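Local coordinates for protein possible thiol-disulfide isomerase (Cytophaga hutchinsonii, PDB 3HCZ) that probably catalyses thiol-disulfide exchange through a thioredoxin-like domain of the AhpC/TSA family, at residues K10-Y15 / I105-Y110; T34-W39 / Y68-E73; V114-D119 / A126-Y131. All coordinates share one frame; numbering follows the deposited sequence.

Contact 1. Residues K10-Y15 / I105-Y110. With SO4 (sulfate ion), chain B.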
loop_
_atom_site.group_PDB
_atom_site.type_symbol
_atom_site.label_atom_id
_atom_site.label_comp_id
_atom_site.label_asym_id
_atom_site.label_seq_id
_atom_site.Cartn_x
_atom_site.Cartn_y
_atom_site.Cartn_z
ATOM N N LYS A 10 -15.251 -1.284 1.819
ATOM C CA LYS A 10 -14.286 -1.401 0.700
ATOM C C LYS A 10 -13.438 -0.125 0.676
ATOM O O LYS A 10 -13.980 0.988 0.823
ATOM C CB LYS A 10 -15.017 -1.663 -0.633
ATOM C CG LYS A 10 -14.151 -2.354 -1.699
ATOM C CD LYS A 10 -15.011 -2.931 -2.853
ATOM C CE LYS A 10 -14.192 -3.309 -4.112
ATOM N NZ LYS A 10 -15.085 -3.867 -5.244
ATOM N N ALA A 11 -12.114 -0.274 0.566
ATOM C CA ALA A 11 -11.218 0.880 0.494
ATOM C C ALA A 11 -11.587 1.636 -0.788
ATOM O O ALA A 11 -11.970 0.997 -1.778
ATOM C CB ALA A 11 -9.752 0.438 0.439
ATOM N N PRO A 12 -11.512 2.987 -0.775
ATOM C CA PRO A 12 -11.768 3.715 -2.034
ATOM C C PRO A 12 -10.854 3.238 -3.169
ATOM O O PRO A 12 -9.650 3.013 -2.942
ATOM C CB PRO A 12 -11.407 5.160 -1.680
ATOM C CG PRO A 12 -11.711 5.266 -0.174
ATOM C CD PRO A 12 -11.395 3.897 0.390
ATOM N N ASN A 13 -11.392 3.121 -4.379
ATOM C CA ASN A 13 -10.561 2.665 -5.516
ATOM C C ASN A 13 -9.510 3.756 -5.792
ATOM O O ASN A 13 -9.697 4.926 -5.452
ATOM C CB ASN A 13 -11.432 2.385 -6.766
ATOM C CG ASN A 13 -10.736 1.507 -7.823
ATOM O OD1 ASN A 13 -9.573 1.074 -7.678
ATOM N ND2 ASN A 13 -11.459 1.240 -8.907
ATOM N N LEU A 14 -8.391 3.346 -6.377
ATOM C CA LEU A 14 -7.295 4.263 -6.767
ATOM C C LEU A 14 -7.000 4.003 -8.244
ATOM O O LEU A 14 -6.813 2.858 -8.657
ATOM C CB LEU A 14 -6.039 3.985 -5.932
ATOM C CG LEU A 14 -6.231 4.374 -4.455
ATOM C CD1 LEU A 14 -5.115 3.746 -3.605
ATOM C CD2 LEU A 14 -6.116 5.867 -4.356
ATOM N N TYR A 15 -6.960 5.071 -9.029
ATOM C CA TYR A 15 -6.761 4.953 -10.478
ATOM C C TYR A 15 -5.343 5.400 -10.799
ATOM O O TYR A 15 -5.120 6.293 -11.633
ATOM C CB TYR A 15 -7.820 5.803 -11.216
ATOM C CG TYR A 15 -9.246 5.392 -10.945
ATOM C CD1 TYR A 15 -9.887 4.458 -11.763
ATOM C CD2 TYR A 15 -9.969 5.940 -9.886
ATOM C CE1 TYR A 15 -11.214 4.057 -11.529
ATOM C CE2 TYR A 15 -11.295 5.528 -9.622
ATOM C CZ TYR A 15 -11.910 4.613 -10.460
ATOM O OH TYR A 15 -13.215 4.242 -10.241
ATOM N N ILE A 105 -8.422 14.336 0.814
ATOM C CA ILE A 105 -9.868 14.095 0.903
ATOM C C ILE A 105 -10.156 12.591 0.993
ATOM O O ILE A 105 -10.818 12.138 1.921
ATOM C CB ILE A 105 -10.701 14.741 -0.254
ATOM C CG1 ILE A 105 -10.629 16.271 -0.180
ATOM C CG2 ILE A 105 -12.187 14.168 -0.291
ATOM C CD1 ILE A 105 -11.344 17.003 -1.327
ATOM N N THR A 106 -9.652 11.817 0.038
ATOM C CA THR A 106 -10.052 10.419 -0.065
ATOM C C THR A 106 -9.473 9.493 1.037
ATOM O O THR A 106 -10.180 8.626 1.555
ATOM C CB THR A 106 -9.805 9.887 -1.507
ATOM O OG1 THR A 106 -10.428 10.787 -2.445
ATOM C CG2 THR A 106 -10.418 8.516 -1.692
ATOM N N TYR A 107 -8.207 9.671 1.396
ATOM C CA TYR A 107 -7.510 8.733 2.296
ATOM C C TYR A 107 -6.958 9.364 3.566
ATOM O O TYR A 107 -6.360 8.665 4.401
ATOM C CB TYR A 107 -6.397 7.959 1.539
ATOM C CG TYR A 107 -6.871 6.666 0.908
ATOM C CD1 TYR A 107 -7.251 6.618 -0.452
ATOM C CD2 TYR A 107 -6.966 5.485 1.676
ATOM C CE1 TYR A 107 -7.716 5.406 -1.024
ATOM C CE2 TYR A 107 -7.423 4.285 1.104
ATOM C CZ TYR A 107 -7.762 4.260 -0.255
ATOM O OH TYR A 107 -8.198 3.089 -0.818
ATOM N N ASP A 108 -7.173 10.669 3.736
ATOM C CA ASP A 108 -6.650 11.398 4.904
ATOM C C ASP A 108 -5.153 11.218 5.142
ATOM O O ASP A 108 -4.713 11.004 6.281
ATOM C CB ASP A 108 -7.459 11.043 6.149
ATOM C CG ASP A 108 -8.879 11.549 6.051
ATOM O OD1 ASP A 108 -9.052 12.791 6.046
ATOM O OD2 ASP A 108 -9.824 10.727 5.933
ATOM N N ILE A 109 -4.372 11.321 4.061
ATOM C CA ILE A 109 -2.915 11.200 4.150
ATOM C C ILE A 109 -2.265 12.537 4.540
ATOM O O ILE A 109 -2.255 13.479 3.739
ATOM C CB ILE A 109 -2.288 10.679 2.815
ATOM C CG1 ILE A 109 -2.989 9.395 2.341
ATOM C CG2 ILE A 109 -0.793 10.441 2.996
ATOM C CD1 ILE A 109 -2.830 8.188 3.309
ATOM N N TYR A 110 -1.754 12.619 5.770
ATOM C CA TYR A 110 -0.904 13.756 6.194
ATOM C C TYR A 110 0.536 13.295 6.393
ATOM O O TYR A 110 1.290 13.193 5.419
ATOM C CB TYR A 110 -1.481 14.434 7.416
ATOM C CG TYR A 110 -2.780 15.063 7.054
ATOM C CD1 TYR A 110 -2.817 16.351 6.501
ATOM C CD2 TYR A 110 -3.979 14.358 7.194
ATOM C CE1 TYR A 110 -4.024 16.942 6.140
ATOM C CE2 TYR A 110 -5.189 14.922 6.819
ATOM C CZ TYR A 110 -5.204 16.221 6.304
ATOM O OH TYR A 110 -6.396 16.796 5.950
HETATM S S SO4 B . -15.127 3.938 -5.100
HETATM O O1 SO4 B . -14.531 3.697 -3.792
HETATM O O2 SO4 B . -14.117 3.832 -6.136
HETATM O O3 SO4 B . -16.137 2.937 -5.474
HETATM O O4 SO4 B . -15.709 5.285 -5.037
#
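The phenol of Y107, at the end of helix 103-107, reaches into the loop 10-15 and donates its hydroxyl proton to the carbonyl of P12, Y107 OH to P12 O 2.6 Å. The donor lies in the carbonyl plane on a lone pair, with a C=O...O angle of 134°, so the buried hydroxyl is fixed to the backbone of an irregular loop. Three side chains of the loop pack round the ring: the P12 pyrrolidine lies over one face, its CD 3.7 Å from Y107 CZ; A11 CB comes in at the edge near the hydroxyl; and L14 brings CD2 obliquely to within 3.7 Å of Y107 CE1. Beside the ring T106 CG2 stands opposite its backbone N (OG1 chi1 -52°), which turns this methyl onto P12 CB at a tight 3.5 Å. The outer side is looser. N13 turns its CB away from the helix, and its backbone N binds a sulfate, probably from the crystallisation liquor, at 3.2 Å from O1, with a weak second bond to O2. The contact thus joins the N-terminal loop and helix 103-107 over one face of the central sheet of a thioredoxin-like fold.

Contact 2. Residues T34-W39 / Y68-E73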
loop_
_atom_site.group_PDB
_atom_site.type_symbol
_atom_site.label_atom_id
_atom_site.label_comp_id
_atom_site.label_asym_id
_atom_site.label_seq_id
_atom_site.Cartn_x
_atom_site.Cartn_y
_atom_site.Cartn_z
ATOM N N THR A 34 -4.139 -7.383 0.087
ATOM C CA THR A 34 -3.415 -6.249 -0.488
ATOM C C THR A 34 -3.028 -5.299 0.632
ATOM O O THR A 34 -3.892 -4.854 1.410
ATOM C CB THR A 34 -4.237 -5.445 -1.540
ATOM O OG1 THR A 34 -4.660 -6.326 -2.571
ATOM C CG2 THR A 34 -3.386 -4.243 -2.155
ATOM N N ILE A 35 -1.734 -4.989 0.718
ATOM C CA ILE A 35 -1.244 -3.983 1.633
ATOM C C ILE A 35 -1.269 -2.647 0.869
ATOM O O ILE A 35 -0.551 -2.484 -0.125
ATOM C CB ILE A 35 0.196 -4.317 2.117
ATOM C CG1 ILE A 35 0.317 -5.782 2.579
ATOM C CG2 ILE A 35 0.654 -3.336 3.211
ATOM C CD1 ILE A 35 -0.723 -6.203 3.609
ATOM N N LEU A 36 -2.102 -1.729 1.316
ATOM C CA LEU A 36 -2.157 -0.460 0.710
ATOM C C LEU A 36 -1.142 0.415 1.456
ATOM O O LEU A 36 -1.298 0.672 2.651
ATOM C CB LEU A 36 -3.601 0.067 0.753
ATOM C CG LEU A 36 -3.836 1.476 0.256
ATOM C CD1 LEU A 36 -3.222 1.731 -1.184
ATOM C CD2 LEU A 36 -5.373 1.639 0.249
ATOM N N PHE A 37 -0.110 0.883 0.755
ATOM C CA PHE A 37 0.996 1.612 1.439
ATOM C C PHE A 37 1.308 2.977 0.829
ATOM O O PHE A 37 1.889 3.061 -0.250
ATOM C CB PHE A 37 2.243 0.697 1.460
ATOM C CG PHE A 37 3.391 1.233 2.222
ATOM C CD1 PHE A 37 3.348 1.337 3.624
ATOM C CD2 PHE A 37 4.541 1.650 1.550
ATOM C CE1 PHE A 37 4.473 1.840 4.344
ATOM C CE2 PHE A 37 5.648 2.153 2.257
ATOM C CZ PHE A 37 5.606 2.238 3.655
ATOM N N PHE A 38 0.976 4.053 1.549
ATOM C CA PHE A 38 1.190 5.401 1.027
ATOM C C PHE A 38 2.510 5.922 1.568
ATOM O O PHE A 38 2.752 5.870 2.785
ATOM C CB PHE A 38 0.053 6.364 1.415
ATOM C CG PHE A 38 -1.305 5.956 0.915
ATOM C CD1 PHE A 38 -1.781 6.414 -0.338
ATOM C CD2 PHE A 38 -2.147 5.149 1.713
ATOM C CE1 PHE A 38 -3.053 6.021 -0.838
ATOM C CE2 PHE A 38 -3.447 4.764 1.239
ATOM C CZ PHE A 38 -3.898 5.188 -0.039
ATOM N N TRP A 39 3.356 6.431 0.676
ATOM C CA TRP A 39 4.713 6.819 1.055
ATOM C C TRP A 39 5.212 7.929 0.151
ATOM O O TRP A 39 4.579 8.276 -0.870
ATOM C CB TRP A 39 5.663 5.599 1.025
ATOM C CG TRP A 39 5.993 5.128 -0.352
ATOM C CD1 TRP A 39 5.172 4.410 -1.226
ATOM C CD2 TRP A 39 7.217 5.363 -1.044
ATOM N NE1 TRP A 39 5.858 4.165 -2.404
ATOM C CE2 TRP A 39 7.102 4.753 -2.315
ATOM C CE3 TRP A 39 8.413 6.027 -0.706
ATOM C CZ2 TRP A 39 8.140 4.798 -3.256
ATOM C CZ3 TRP A 39 9.446 6.067 -1.634
ATOM C CH2 TRP A 39 9.304 5.449 -2.891
ATOM N N TYR A 68 0.383 -2.531 -2.794
ATOM C CA TYR A 68 0.012 -1.456 -3.702
ATOM C C TYR A 68 0.736 -0.275 -3.093
ATOM O O TYR A 68 0.218 0.378 -2.139
ATOM C CB TYR A 68 -1.519 -1.295 -3.705
ATOM C CG TYR A 68 -2.044 -0.453 -4.863
ATOM C CD1 TYR A 68 -2.297 -1.042 -6.109
ATOM C CD2 TYR A 68 -2.346 0.890 -4.682
ATOM C CE1 TYR A 68 -2.794 -0.278 -7.180
ATOM C CE2 TYR A 68 -2.868 1.672 -5.752
ATOM C CZ TYR A 68 -3.074 1.074 -6.985
ATOM O OH TYR A 68 -3.569 1.858 -8.023
ATOM N N ALA A 69 1.975 -0.034 -3.577
ATOM C CA ALA A 69 2.846 0.936 -2.948
ATOM C C ALA A 69 2.544 2.282 -3.624
ATOM O O ALA A 69 3.033 2.563 -4.732
ATOM C CB ALA A 69 4.334 0.562 -3.062
ATOM N N ALA A 70 1.672 3.047 -2.980
ATOM C CA ALA A 70 1.085 4.279 -3.565
ATOM C C ALA A 70 1.968 5.479 -3.180
ATOM O O ALA A 70 1.843 6.050 -2.092
ATOM C CB ALA A 70 -0.353 4.455 -3.055
ATOM N N ASN A 71 2.880 5.844 -4.077
ATOM C CA ASN A 71 3.688 6.998 -3.839
ATOM C C ASN A 71 2.831 8.263 -4.062
ATOM O O ASN A 71 2.097 8.338 -5.050
ATOM C CB ASN A 71 4.912 6.952 -4.739
ATOM C CG ASN A 71 5.728 8.186 -4.627
ATOM O OD1 ASN A 71 5.444 9.198 -5.285
ATOM N ND2 ASN A 71 6.785 8.128 -3.804
ATOM N N ILE A 72 2.880 9.209 -3.110
ATOM C CA ILE A 72 1.992 10.380 -3.135
ATOM C C ILE A 72 2.538 11.593 -3.892
ATOM O O ILE A 72 1.940 12.680 -3.835
ATOM C CB ILE A 72 1.534 10.765 -1.706
ATOM C CG1 ILE A 72 2.733 11.231 -0.834
ATOM C CG2 ILE A 72 0.830 9.580 -1.073
ATOM C CD1 ILE A 72 2.337 12.081 0.357
ATOM N N GLU A 73 3.646 11.444 -4.625
ATOM C CA GLU A 73 4.354 12.635 -5.148
ATOM C C GLU A 73 3.763 13.048 -6.470
ATOM O O GLU A 73 3.104 12.240 -7.117
ATOM C CB GLU A 73 5.845 12.328 -5.342
ATOM C CG GLU A 73 6.569 12.017 -4.015
ATOM C CD GLU A 73 8.030 11.684 -4.221
ATOM O OE1 GLU A 73 8.794 12.549 -4.739
ATOM O OE2 GLU A 73 8.426 10.558 -3.886
HETATM O O HOH W 1 5.582 3.386 -5.157
#
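Strands 34-39 and 68-71 run parallel, their axes 4.6 Å apart at an angle of 20°, and the backbone bonds alternate from Y68 N to I35 O through F37 N to Y68 O, A70 N to F37 O and W39 N to A70 O, ending with I72 N to W39 O. They are the two strands of a right-handed beta-alpha-beta crossover through helix 49-60, at the centre of the thioredoxin-like sheet. L36, F38, Y68 and A70 share one face. There L36 CD1 lies 3.7 Å from Y68 CD2, the two side chains running alongside each other from neighbouring strands, while the Y68 hydroxyl bonds to the carbonyl of R24. F38 CD1 meets A70 CB at 3.6 Å, and I72 CG2 sits at the edge of the F38 ring. The other face carries F37, A69, W39 and N71. CG of W39 stands between its backbone N and carbonyl carbon (chi1 72°), which swings the indole across the neighbouring strand: N71 ND2 lies 3.5 Å above one ring face, toward the rim, with the amide plane turned 78° from the ring. An alanine in place of W39 is likely to uncover this side of the N71 amide and leave the water at A69 O without its indole partner. N71 itself is gripped by E73: its OD1 accepts E73 N in an Asx turn, and its ND2 donates to E73 OE2 at 2.9 Å on the anti side of the carboxylate. At the indole edge a water lies in the ring plane, accepting from W39 NE1 at 2.9 Å and donating to A69 O at 2.7 Å.

Contact 3. Residues V114-D119 / A126-Y131. With SO4 (sulfate ion), chain D.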
loop_
_atom_site.group_PDB
_atom_site.type_symbol
_atom_site.label_atom_id
_atom_site.label_comp_id
_atom_site.label_asym_id
_atom_site.label_seq_id
_atom_site.Cartn_x
_atom_site.Cartn_y
_atom_site.Cartn_z
ATOM N N VAL A 114 1.767 5.522 5.432
ATOM C CA VAL A 114 0.517 5.075 6.034
ATOM C C VAL A 114 0.160 3.713 5.420
ATOM O O VAL A 114 0.218 3.564 4.201
ATOM C CB VAL A 114 -0.652 6.007 5.721
ATOM C CG1 VAL A 114 -1.928 5.478 6.444
ATOM C CG2 VAL A 114 -0.372 7.453 6.155
ATOM N N LEU A 115 -0.262 2.753 6.245
ATOM C CA LEU A 115 -0.487 1.378 5.770
ATOM C C LEU A 115 -1.912 0.874 6.117
ATOM O O LEU A 115 -2.374 1.016 7.282
ATOM C CB LEU A 115 0.574 0.463 6.428
ATOM C CG LEU A 115 0.648 -1.008 6.011
ATOM C CD1 LEU A 115 2.033 -1.507 6.309
ATOM C CD2 LEU A 115 -0.395 -1.834 6.797
ATOM N N TYR A 116 -2.607 0.327 5.128
ATOM C CA TYR A 116 -3.878 -0.381 5.351
ATOM C C TYR A 116 -3.723 -1.808 4.908
ATOM O O TYR A 116 -2.982 -2.069 3.973
ATOM C CB TYR A 116 -5.016 0.250 4.535
ATOM C CG TYR A 116 -5.366 1.650 4.993
ATOM C CD1 TYR A 116 -6.400 1.857 5.911
ATOM C CD2 TYR A 116 -4.655 2.776 4.518
ATOM C CE1 TYR A 116 -6.743 3.161 6.326
ATOM C CE2 TYR A 116 -4.977 4.084 4.959
ATOM C CZ TYR A 116 -6.025 4.262 5.853
ATOM O OH TYR A 116 -6.389 5.516 6.334
ATOM N N VAL A 117 -4.418 -2.749 5.546
ATOM C CA VAL A 117 -4.438 -4.107 5.048
ATOM C C VAL A 117 -5.853 -4.326 4.521
ATOM O O VAL A 117 -6.852 -4.036 5.203
ATOM C CB VAL A 117 -4.100 -5.154 6.159
ATOM C CG1 VAL A 117 -4.094 -6.574 5.592
ATOM C CG2 VAL A 117 -2.714 -4.806 6.802
ATOM N N LEU A 118 -5.937 -4.844 3.299
ATOM C CA LEU A 118 -7.237 -5.123 2.679
ATOM C C LEU A 118 -7.346 -6.619 2.419
ATOM O O LEU A 118 -6.345 -7.264 2.095
ATOM C CB LEU A 118 -7.345 -4.430 1.301
ATOM C CG LEU A 118 -6.915 -2.957 1.260
ATOM C CD1 LEU A 118 -6.941 -2.311 -0.148
ATOM C CD2 LEU A 118 -7.746 -2.101 2.282
ATOM N N ASP A 119 -8.564 -7.134 2.476
ATOM C CA ASP A 119 -8.784 -8.547 2.119
ATOM C C ASP A 119 -8.854 -8.790 0.586
ATOM O O ASP A 119 -8.564 -7.876 -0.232
ATOM C CB ASP A 119 -10.002 -9.139 2.879
ATOM C CG ASP A 119 -11.350 -8.708 2.307
ATOM O OD1 ASP A 119 -11.440 -7.973 1.305
ATOM O OD2 ASP A 119 -12.371 -9.136 2.873
ATOM N N ALA A 126 -7.448 -3.869 8.449
ATOM C CA ALA A 126 -6.547 -3.217 9.383
ATOM C C ALA A 126 -6.267 -1.778 8.901
ATOM O O ALA A 126 -6.110 -1.530 7.707
ATOM C CB ALA A 126 -5.246 -4.020 9.577
ATOM N N LYS A 127 -6.280 -0.821 9.829
ATOM C CA LYS A 127 -6.112 0.604 9.467
ATOM C C LYS A 127 -4.881 1.204 10.139
ATOM O O LYS A 127 -4.810 1.227 11.351
ATOM C CB LYS A 127 -7.287 1.471 9.980
ATOM C CG LYS A 127 -8.682 1.079 9.506
ATOM C CD LYS A 127 -9.690 2.228 9.852
ATOM C CE LYS A 127 -10.378 1.975 11.165
ATOM N NZ LYS A 127 -11.565 2.878 11.396
ATOM N N ARG A 128 -3.926 1.679 9.335
ATOM C CA ARG A 128 -2.841 2.519 9.840
ATOM C C ARG A 128 -2.020 1.825 10.925
ATOM O O ARG A 128 -1.676 2.430 11.966
ATOM C CB ARG A 128 -3.382 3.860 10.353
ATOM C CG ARG A 128 -3.937 4.739 9.238
ATOM C CD ARG A 128 -4.228 6.150 9.751
ATOM N NE ARG A 128 -4.680 7.028 8.685
ATOM C CZ ARG A 128 -3.997 8.066 8.217
ATOM N NH1 ARG A 128 -2.816 8.385 8.702
ATOM N NH2 ARG A 128 -4.514 8.790 7.260
ATOM N N ILE A 129 -1.716 0.554 10.698
ATOM C CA ILE A 129 -0.898 -0.227 11.636
ATOM C C ILE A 129 0.552 -0.226 11.139
ATOM O O ILE A 129 0.814 0.098 9.972
ATOM C CB ILE A 129 -1.450 -1.661 11.829
ATOM C CG1 ILE A 129 -1.461 -2.407 10.491
ATOM C CG2 ILE A 129 -2.884 -1.601 12.389
ATOM C CD1 ILE A 129 -1.667 -3.914 10.681
ATOM N N GLY A 130 1.505 -0.553 11.994
ATOM C CA GLY A 130 2.904 -0.472 11.531
ATOM C C GLY A 130 3.253 -1.769 10.842
ATOM O O GLY A 130 2.713 -2.830 11.205
ATOM N N TYR A 131 4.194 -1.730 9.900
ATOM C CA TYR A 131 4.634 -2.986 9.248
ATOM C C TYR A 131 5.090 -4.048 10.285
ATOM O O TYR A 131 4.949 -5.247 10.056
ATOM C CB TYR A 131 5.763 -2.715 8.217
ATOM C CG TYR A 131 7.131 -2.634 8.886
ATOM C CD1 TYR A 131 7.875 -3.785 9.140
ATOM C CD2 TYR A 131 7.635 -1.418 9.324
ATOM C CE1 TYR A 131 9.067 -3.732 9.782
ATOM C CE2 TYR A 131 8.861 -1.344 9.963
ATOM C CZ TYR A 131 9.560 -2.512 10.190
ATOM O OH TYR A 131 10.774 -2.450 10.829
HETATM S S SO4 D . -3.399 7.791 13.233
HETATM O O1 SO4 D . -4.376 6.717 13.573
HETATM O O2 SO4 D . -2.300 7.937 14.176
HETATM O O3 SO4 D . -2.865 7.376 11.948
HETATM O O4 SO4 D . -3.998 9.116 13.127
HETATM O O HOH W 2 0.414 3.113 9.012
#
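V117 and A126 form an antiparallel hydrogen-bonded pair, in which V117 N donates to A126 O at 3.0 Å and A126 N returns a weak bond to V117 O. The neighbouring Y116 and K127 are a non-hydrogen-bonded pair. Beyond them R128 takes up a left-handed backbone conformation, with phi positive, and the strand pairing stops: R128 N still reaches L115 O, but the bond is weak and bent, 124° at the hydrogen. L115 N is satisfied instead by a water, which accepts from it at 2.9 Å and donates to I129 O, bridging the two segments where they part. Strands 114-118 and 124-127 make the beta hairpin that closes one side of the thioredoxin-like sheet, with 124-127 outermost. The R128 side chain has two alternate conformers; in the one described here it is extended from CG to NE and runs alongside Y116, and R128 NE donates to Y116 OH at 3.3 Å, the oxygen 32° out of the guanidinium plane and the ring and guanidinium planes 79° apart. V114 CG1 covers one face of the guanidinium. NH2 points at the carbonyls of Y107 and D108, but the approach to D108 is too short to trust, and a weak bond from NH1 to O3 of a sulfate, probably from the crystallisation liquor, is also doubtful. K127 NZ bonds to L5 O. Apolar groups fill the face toward helix 134-147: V117 CB lies 3.8 Å from A126 CB, and V117 CG2 touches I129 CD1. L115 CD2 meets I129 CG1 at 3.9 Å.

In the fold
Contacts 2 and 3 belong to the same mixed sheet, their centres about 11 Å apart: strands 33-39 and 114-118 are antiparallel neighbours, so 34-39 is paired with 68-71 along one edge and with 114-118 along the other. Contact 1 lies over one face of that sheet, its centre about 10 Å from that of contact 2 and about 13 Å from that of contact 3, and Y107 packs on L36 and F38. Along the chain contact 2 is nested in the loop closed by contact 1, and contact 3 follows both. The N-terminal loop, the beta-alpha-beta unit and the hairpin of strands 114-118 and 124-127 are thus brought together round the central strand of one thioredoxin-like domain.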